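Multidrug resistance protein (PDB 1YC9) is a trimeric outer membrane efflux channel of Vibrio cholerae, which could contribute to resistance against puromycin, acriflavine and tetraphenylarsonium chloride. Local coordinates at residues A279-F283 with L327-L331; S127-A132 with W267-A271. The protein carries 1 engineered substitution. One frame throughout, in Å; residues are numbered along the deposited sequence.

Both contacts pair helix 260-281 with one of the long helices of the chain. Contact 2 lies further back along this helix, against helix 117-183, and its centre is about 17 Å from the centre of the chain. Contact 1 is at the end of the helix, against the start of helix 326-391, with its centre about 35 Å out. Each is partly buried. The centres of contact 1 and contact 2 are about 21 Å apart. Contact 1 is mainly apolar, through leucines, an alanine and a phenylalanine, with a water between two backbone carbonyls. Contact 2 adds a salt bridge to alanine and tryptophan packing. A second subunit approaches contact 1 but does not touch contact 2.

Contact 1: residues A279-F283 with L327-L331; sequences AQAQF and LEGQL
The F283 ring has L327 over one face and the backbone O of Q280 at its edge, in the ring plane. L327 CB makes a CH-pi contact 3.8 Å from the centroid of the F283 ring. It is shifted toward the rim, and its nearest ring atom is F283 CZ at 3.5 Å. The side chains of F283 and L327 run past each other in opposite directions. With CG of F283 anti to its carbonyl carbon (chi1 -72°), the ring reaches across to helix 326-391. Its far end also meets E328, where F283 CZ is 4.1 Å from E328 CG. L331 CD2 comes to the ring obliquely, beside F283 CE1.

L327 divides its two methyls. CD1 lies 3.6 Å from the backbone O of Q282, and CD2 rests against Q282 CB. One helical turn on, L331 CD1 touches A279 CB at 3.7 Å and also packs on Q280 CG. The small A279 side chain lets the backbones come close here, with its CA 5.0 Å from that of L331.

These residues sit where the helical part of an outer membrane factor meets its beta strands. Helix 260-281 runs out into strand 286-298, and strand 309-322 leads back into helix 326-391. The contact therefore joins the two helices at the base of a beta hairpin.

Water 1 lies between A279 O (2.8 Å) and L327 O (2.7 Å). It is placed to donate to them, though other acceptors nearby compete for its protons. The side chains of Q282, in the modelled conformer, and Q330 cross at about a right angle. R64 and Q65 of a second subunit pack on E328 and Q330, and K117 of the same chain touches Q282.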
ATOM      1  N   ALA A 279      17.865  -0.868  25.546  1.00 18.19           N
ATOM      2  CA  ALA A 279      19.152  -1.067  24.855  1.00 17.79           C
ATOM      3  C   ALA A 279      20.310  -0.523  25.693  1.00 18.33           C
ATOM      4  O   ALA A 279      21.406  -1.110  25.769  1.00 17.22           O
ATOM      5  CB  ALA A 279      19.162  -0.406  23.470  1.00 17.99           C
ATOM      6  N   GLN A 280      20.072   0.605  26.324  1.00 18.12           N
ATOM      7  CA  GLN A 280      21.041   1.136  27.267  1.00 20.37           C
ATOM      8  C   GLN A 280      21.299   0.194  28.454  1.00 19.99           C
ATOM      9  O   GLN A 280      22.446  -0.004  28.848  1.00 19.95           O
ATOM     10  CB  GLN A 280      20.601   2.515  27.792  1.00 20.42           C
ATOM     11  CG  GLN A 280      20.719   3.656  26.765  1.00 25.09           C
ATOM     12  CD  GLN A 280      20.027   4.971  27.230  1.00 31.81           C
ATOM     13  OE1 GLN A 280      19.263   4.973  28.202  1.00 35.70           O
ATOM     14  NE2 GLN A 280      20.241   6.042  26.480  1.00 34.35           N
ATOM     15  N   ALA A 281      20.221  -0.403  29.003  1.00 19.54           N
ATOM     16  CA  ALA A 281      20.329  -1.242  30.164  1.00 19.36           C
ATOM     17  C   ALA A 281      21.026  -2.565  29.890  1.00 18.71           C
ATOM     18  O   ALA A 281      21.540  -3.190  30.803  1.00 18.39           O
ATOM     19  CB  ALA A 281      18.948  -1.491  30.747  1.00 18.99           C
ATOM     20  N   GLN A 282      21.079  -2.959  28.629  1.00 19.79           N
ATOM     21  CA  GLN A 282      21.781  -4.169  28.228  0.50 20.42           C
ATOM     22  C   GLN A 282      23.293  -4.102  28.426  1.00 20.26           C
ATOM     23  O   GLN A 282      23.954  -5.120  28.472  1.00 21.38           O
ATOM     24  CB  GLN A 282      21.436  -4.535  26.772  0.50 20.35           C
ATOM     25  CG  GLN A 282      20.055  -5.137  26.644  0.50 21.62           C
ATOM     26  CD  GLN A 282      19.658  -5.415  25.211  0.50 25.09           C
ATOM     27  OE1 GLN A 282      20.249  -4.852  24.242  0.50 29.15           O
ATOM     28  NE2 GLN A 282      18.675  -6.276  25.051  0.50 19.66           N
ATOM     29  N   PHE A 283      23.833  -2.898  28.557  1.00 20.80           N
ATOM     30  CA  PHE A 283      25.229  -2.738  28.906  1.00 20.73           C
ATOM     31  C   PHE A 283      25.556  -3.025  30.378  1.00 21.58           C
ATOM     32  O   PHE A 283      26.716  -3.274  30.720  1.00 22.64           O
ATOM     33  CB  PHE A 283      25.689  -1.335  28.548  1.00 21.21           C
ATOM     34  CG  PHE A 283      25.835  -1.084  27.046  1.00 22.71           C
ATOM     35  CD1 PHE A 283      24.779  -0.613  26.310  1.00 26.14           C
ATOM     36  CD2 PHE A 283      27.065  -1.314  26.393  1.00 29.47           C
ATOM     37  CE1 PHE A 283      24.894  -0.364  24.951  1.00 23.84           C
ATOM     38  CE2 PHE A 283      27.198  -1.053  25.055  1.00 29.45           C
ATOM     39  CZ  PHE A 283      26.114  -0.562  24.330  1.00 26.89           C
ATOM     40  N   LEU A 327      25.861  -4.967  21.287  1.00 20.07           N
ATOM     41  CA  LEU A 327      25.127  -4.037  22.219  1.00 19.16           C
ATOM     42  C   LEU A 327      25.053  -2.645  21.630  1.00 19.57           C
ATOM     43  O   LEU A 327      24.055  -1.913  21.759  1.00 16.60           O
ATOM     44  CB  LEU A 327      25.761  -3.993  23.581  1.00 19.77           C
ATOM     45  CG  LEU A 327      25.673  -5.322  24.331  1.00 23.85           C
ATOM     46  CD1 LEU A 327      26.276  -5.149  25.680  1.00 26.40           C
ATOM     47  CD2 LEU A 327      24.262  -5.957  24.339  1.00 29.04           C
ATOM     48  N   GLU A 328      26.156  -2.246  20.980  1.00 16.40           N
ATOM     49  CA  GLU A 328      26.292  -0.903  20.472  1.00 16.84           C
ATOM     50  C   GLU A 328      25.341  -0.692  19.295  1.00 16.65           C
ATOM     51  O   GLU A 328      24.658   0.312  19.221  1.00 15.15           O
ATOM     52  CB  GLU A 328      27.758  -0.631  20.022  1.00 16.09           C
ATOM     53  CG  GLU A 328      28.753  -0.715  21.136  1.00 18.68           C
ATOM     54  CD  GLU A 328      29.285  -2.105  21.424  1.00 15.53           C
ATOM     55  OE1 GLU A 328      28.792  -3.158  20.879  1.00 15.88           O
ATOM     56  OE2 GLU A 328      30.165  -2.212  22.243  1.00 16.36           O
ATOM     57  N   GLY A 329      25.366  -1.634  18.349  1.00 16.84           N
ATOM     58  CA  GLY A 329      24.507  -1.609  17.204  1.00 16.81           C
ATOM     59  C   GLY A 329      23.015  -1.664  17.622  1.00 17.95           C
ATOM     60  O   GLY A 329      22.199  -1.050  16.947  1.00 17.18           O
ATOM     61  N   GLN A 330      22.693  -2.441  18.652  1.00 16.44           N
ATOM     62  CA  GLN A 330      21.318  -2.563  19.122  1.00 18.58           C
ATOM     63  C   GLN A 330      20.825  -1.230  19.659  1.00 18.80           C
ATOM     64  O   GLN A 330      19.690  -0.830  19.377  1.00 18.83           O
ATOM     65  CB  GLN A 330      21.239  -3.649  20.217  1.00 18.99           C
ATOM     66  CG  GLN A 330      21.025  -5.022  19.634  1.00 23.81           C
ATOM     67  CD  GLN A 330      20.853  -6.140  20.674  1.00 28.54           C
ATOM     68  OE1 GLN A 330      20.025  -6.024  21.547  1.00 37.61           O
ATOM     69  NE2 GLN A 330      21.588  -7.213  20.531  1.00 29.01           N
ATOM     70  N   LEU A 331      21.724  -0.526  20.347  1.00 17.08           N
ATOM     71  CA  LEU A 331      21.419   0.818  20.848  1.00 16.89           C
ATOM     72  C   LEU A 331      21.227   1.783  19.682  1.00 16.51           C
ATOM     73  O   LEU A 331      20.248   2.497  19.640  1.00 16.55           O
ATOM     74  CB  LEU A 331      22.496   1.299  21.812  1.00 17.64           C
ATOM     75  CG  LEU A 331      22.316   2.698  22.368  1.00 15.42           C
ATOM     76  CD1 LEU A 331      20.934   2.875  23.085  1.00 19.59           C
ATOM     77  CD2 LEU A 331      23.425   3.053  23.305  1.00 21.05           C
TER
HETATM   78  O   HOH W   1      22.158  -2.620  23.595  1.00 17.46           O

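Contact 2: residues S127-A132 with W267-A271; sequences SELAAA and WRAEA
The segments 127-132 and 267-271, of helices 117-183 and 260-281, run nearly antiparallel, at 165° between their directions, and their axes approach to 8.1 Å. The closest CA atoms are those of S127 and W267, 5.2 Å apart. The backbone is near enough for S127 O to lie 3.3 Å from W267 CB.

A130 places its CB over one face of the W267 indole. This CH-pi contact is 3.4 Å from the centroid of the five-membered ring and almost on its normal. S127 CB and OG adjoin the benzo part of the ring at CE3, and S127 OG is hydrogen-bonded to V123 O in its own helix.

The polar part is a salt bridge. R268 NE donates to E128 OE1 at 2.8 Å, with an N-H...O angle of 153°. The oxygen uses its syn lone pair and lies near the guanidinium plane. The E128 chain bends at chi2 (-74°) and meets R268 at about a right angle. A131 CB sits over the centre of one guanidinium face, 3.8 Å above it, so the guanidinium is bonded at its edge and packed on one face. R268 NH2 has a second salt bridge, to E135 OE2. Water 2 links E128 OE2 to R268 O, donating to both, while A271 CB packs against the same carboxylate oxygen and S127 CB.

The antiparallel pair is part of the alpha-helical barrel typical of outer membrane factors. Helix 47-67 covers L129 and A132 on one helix, and helix 326-391 meets R268 and A269 on the other through R337 and A341.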
ATOM      1  N   SER A 127       2.338   0.619  26.218  1.00 20.21           N
ATOM      2  CA  SER A 127       2.229   1.764  25.351  1.00 19.22           C
ATOM      3  C   SER A 127       1.751   1.314  23.995  1.00 19.54           C
ATOM      4  O   SER A 127       0.943   1.999  23.382  1.00 18.20           O
ATOM      5  CB  SER A 127       3.572   2.506  25.253  1.00 19.37           C
ATOM      6  OG  SER A 127       3.924   3.001  26.509  1.00 18.83           O
ATOM      7  N   GLU A 128       2.232   0.168  23.518  1.00 19.15           N
ATOM      8  CA  GLU A 128       1.723  -0.406  22.282  1.00 18.93           C
ATOM      9  C   GLU A 128       0.277  -0.780  22.395  1.00 18.43           C
ATOM     10  O   GLU A 128      -0.515  -0.616  21.468  1.00 16.59           O
ATOM     11  CB  GLU A 128       2.514  -1.652  21.828  1.00 20.28           C
ATOM     12  CG  GLU A 128       3.909  -1.235  21.366  1.00 25.17           C
ATOM     13  CD  GLU A 128       3.963  -0.520  20.008  1.00 30.15           C
ATOM     14  OE1 GLU A 128       2.883  -0.353  19.323  1.00 26.06           O
ATOM     15  OE2 GLU A 128       5.124  -0.117  19.632  1.00 30.45           O
ATOM     16  N   LEU A 129      -0.083  -1.270  23.555  1.00 16.86           N
ATOM     17  CA  LEU A 129      -1.502  -1.591  23.745  1.00 17.30           C
ATOM     18  C   LEU A 129      -2.350  -0.318  23.704  1.00 16.07           C
ATOM     19  O   LEU A 129      -3.426  -0.290  23.130  1.00 16.96           O
ATOM     20  CB  LEU A 129      -1.692  -2.355  25.049  1.00 16.47           C
ATOM     21  CG  LEU A 129      -3.152  -2.632  25.441  1.00 18.02           C
ATOM     22  CD1 LEU A 129      -3.851  -3.411  24.338  1.00 19.20           C
ATOM     23  CD2 LEU A 129      -3.217  -3.389  26.763  1.00 21.80           C
ATOM     24  N   ALA A 130      -1.890   0.737  24.342  1.00 16.77           N
ATOM     25  CA  ALA A 130      -2.622   2.001  24.291  1.00 17.17           C
ATOM     26  C   ALA A 130      -2.739   2.517  22.874  1.00 16.81           C
ATOM     27  O   ALA A 130      -3.763   3.075  22.473  1.00 16.55           O
ATOM     28  CB  ALA A 130      -1.988   3.090  25.225  1.00 17.64           C
ATOM     29  N   ALA A 131      -1.694   2.310  22.083  1.00 16.82           N
ATOM     30  CA  ALA A 131      -1.760   2.672  20.689  1.00 17.33           C
ATOM     31  C   ALA A 131      -2.775   1.794  19.956  1.00 17.43           C
ATOM     32  O   ALA A 131      -3.552   2.310  19.128  1.00 16.62           O
ATOM     33  CB  ALA A 131      -0.377   2.599  20.039  1.00 17.80           C
ATOM     34  N   ALA A 132      -2.778   0.505  20.276  1.00 17.57           N
ATOM     35  CA  ALA A 132      -3.760  -0.414  19.691  1.00 18.10           C
ATOM     36  C   ALA A 132      -5.220  -0.068  20.050  1.00 18.99           C
ATOM     37  O   ALA A 132      -6.168  -0.209  19.230  1.00 18.21           O
ATOM     38  CB  ALA A 132      -3.444  -1.799  20.046  1.00 18.69           C
ATOM     39  N   TRP A 267       1.844   7.234  21.609  1.00 18.35           N
ATOM     40  CA  TRP A 267       2.141   6.096  22.436  1.00 18.92           C
ATOM     41  C   TRP A 267       3.274   5.243  21.798  1.00 18.38           C
ATOM     42  O   TRP A 267       4.048   4.633  22.510  1.00 18.76           O
ATOM     43  CB  TRP A 267       0.891   5.222  22.622  1.00 18.40           C
ATOM     44  CG  TRP A 267       0.003   5.735  23.643  1.00 21.43           C
ATOM     45  CD1 TRP A 267      -1.259   6.222  23.470  1.00 23.32           C
ATOM     46  CD2 TRP A 267       0.296   5.855  25.037  1.00 24.11           C
ATOM     47  NE1 TRP A 267      -1.777   6.634  24.677  1.00 25.65           N
ATOM     48  CE2 TRP A 267      -0.846   6.419  25.661  1.00 27.36           C
ATOM     49  CE3 TRP A 267       1.393   5.516  25.826  1.00 25.40           C
ATOM     50  CZ2 TRP A 267      -0.923   6.617  27.046  1.00 27.82           C
ATOM     51  CZ3 TRP A 267       1.319   5.717  27.222  1.00 29.99           C
ATOM     52  CH2 TRP A 267       0.173   6.288  27.801  1.00 29.97           C
ATOM     53  N   ARG A 268       3.342   5.201  20.484  1.00 20.46           N
ATOM     54  CA  ARG A 268       4.351   4.388  19.821  1.00 20.64           C
ATOM     55  C   ARG A 268       5.708   5.033  19.967  1.00 20.49           C
ATOM     56  O   ARG A 268       6.727   4.312  20.150  1.00 19.94           O
ATOM     57  CB  ARG A 268       4.009   4.139  18.385  1.00 21.72           C
ATOM     58  CG  ARG A 268       2.914   3.127  18.233  1.00 24.00           C
ATOM     59  CD  ARG A 268       2.995   2.329  17.012  1.00 27.20           C
ATOM     60  NE  ARG A 268       2.030   1.255  17.189  1.00 31.92           N
ATOM     61  CZ  ARG A 268       0.823   1.255  16.686  1.00 32.79           C
ATOM     62  NH1 ARG A 268       0.014   0.211  16.938  1.00 31.92           N
ATOM     63  NH2 ARG A 268       0.403   2.289  15.939  1.00 34.42           N
ATOM     64  N   ALA A 269       5.727   6.353  19.981  1.00 20.25           N
ATOM     65  CA  ALA A 269       6.959   7.095  20.283  1.00 20.04           C
ATOM     66  C   ALA A 269       7.420   6.878  21.750  1.00 21.43           C
ATOM     67  O   ALA A 269       8.583   6.633  22.033  1.00 18.02           O
ATOM     68  CB  ALA A 269       6.825   8.554  19.941  1.00 21.43           C
ATOM     69  N   GLU A 270       6.461   6.854  22.699  1.00 20.64           N
ATOM     70  CA  GLU A 270       6.768   6.402  24.054  1.00 20.92           C
ATOM     71  C   GLU A 270       7.364   4.987  24.150  1.00 18.44           C
ATOM     72  O   GLU A 270       8.325   4.786  24.864  1.00 19.28           O
ATOM     73  CB  GLU A 270       5.523   6.487  24.958  1.00 21.85           C
ATOM     74  CG  GLU A 270       5.873   6.243  26.428  1.00 29.12           C
ATOM     75  CD  GLU A 270       7.007   7.125  26.905  1.00 36.04           C
ATOM     76  OE1 GLU A 270       6.828   8.349  26.759  1.00 37.68           O
ATOM     77  OE2 GLU A 270       8.071   6.599  27.374  1.00 39.06           O
ATOM     78  N   ALA A 271       6.777   4.034  23.430  1.00 18.54           N
ATOM     79  CA  ALA A 271       7.228   2.658  23.406  1.00 19.40           C
ATOM     80  C   ALA A 271       8.667   2.593  22.887  1.00 19.83           C
ATOM     81  O   ALA A 271       9.539   1.984  23.528  1.00 18.06           O
ATOM     82  CB  ALA A 271       6.320   1.845  22.524  1.00 18.67           C
TER
HETATM   83  O   HOH W   2       6.824   1.927  18.854  1.00 20.72           O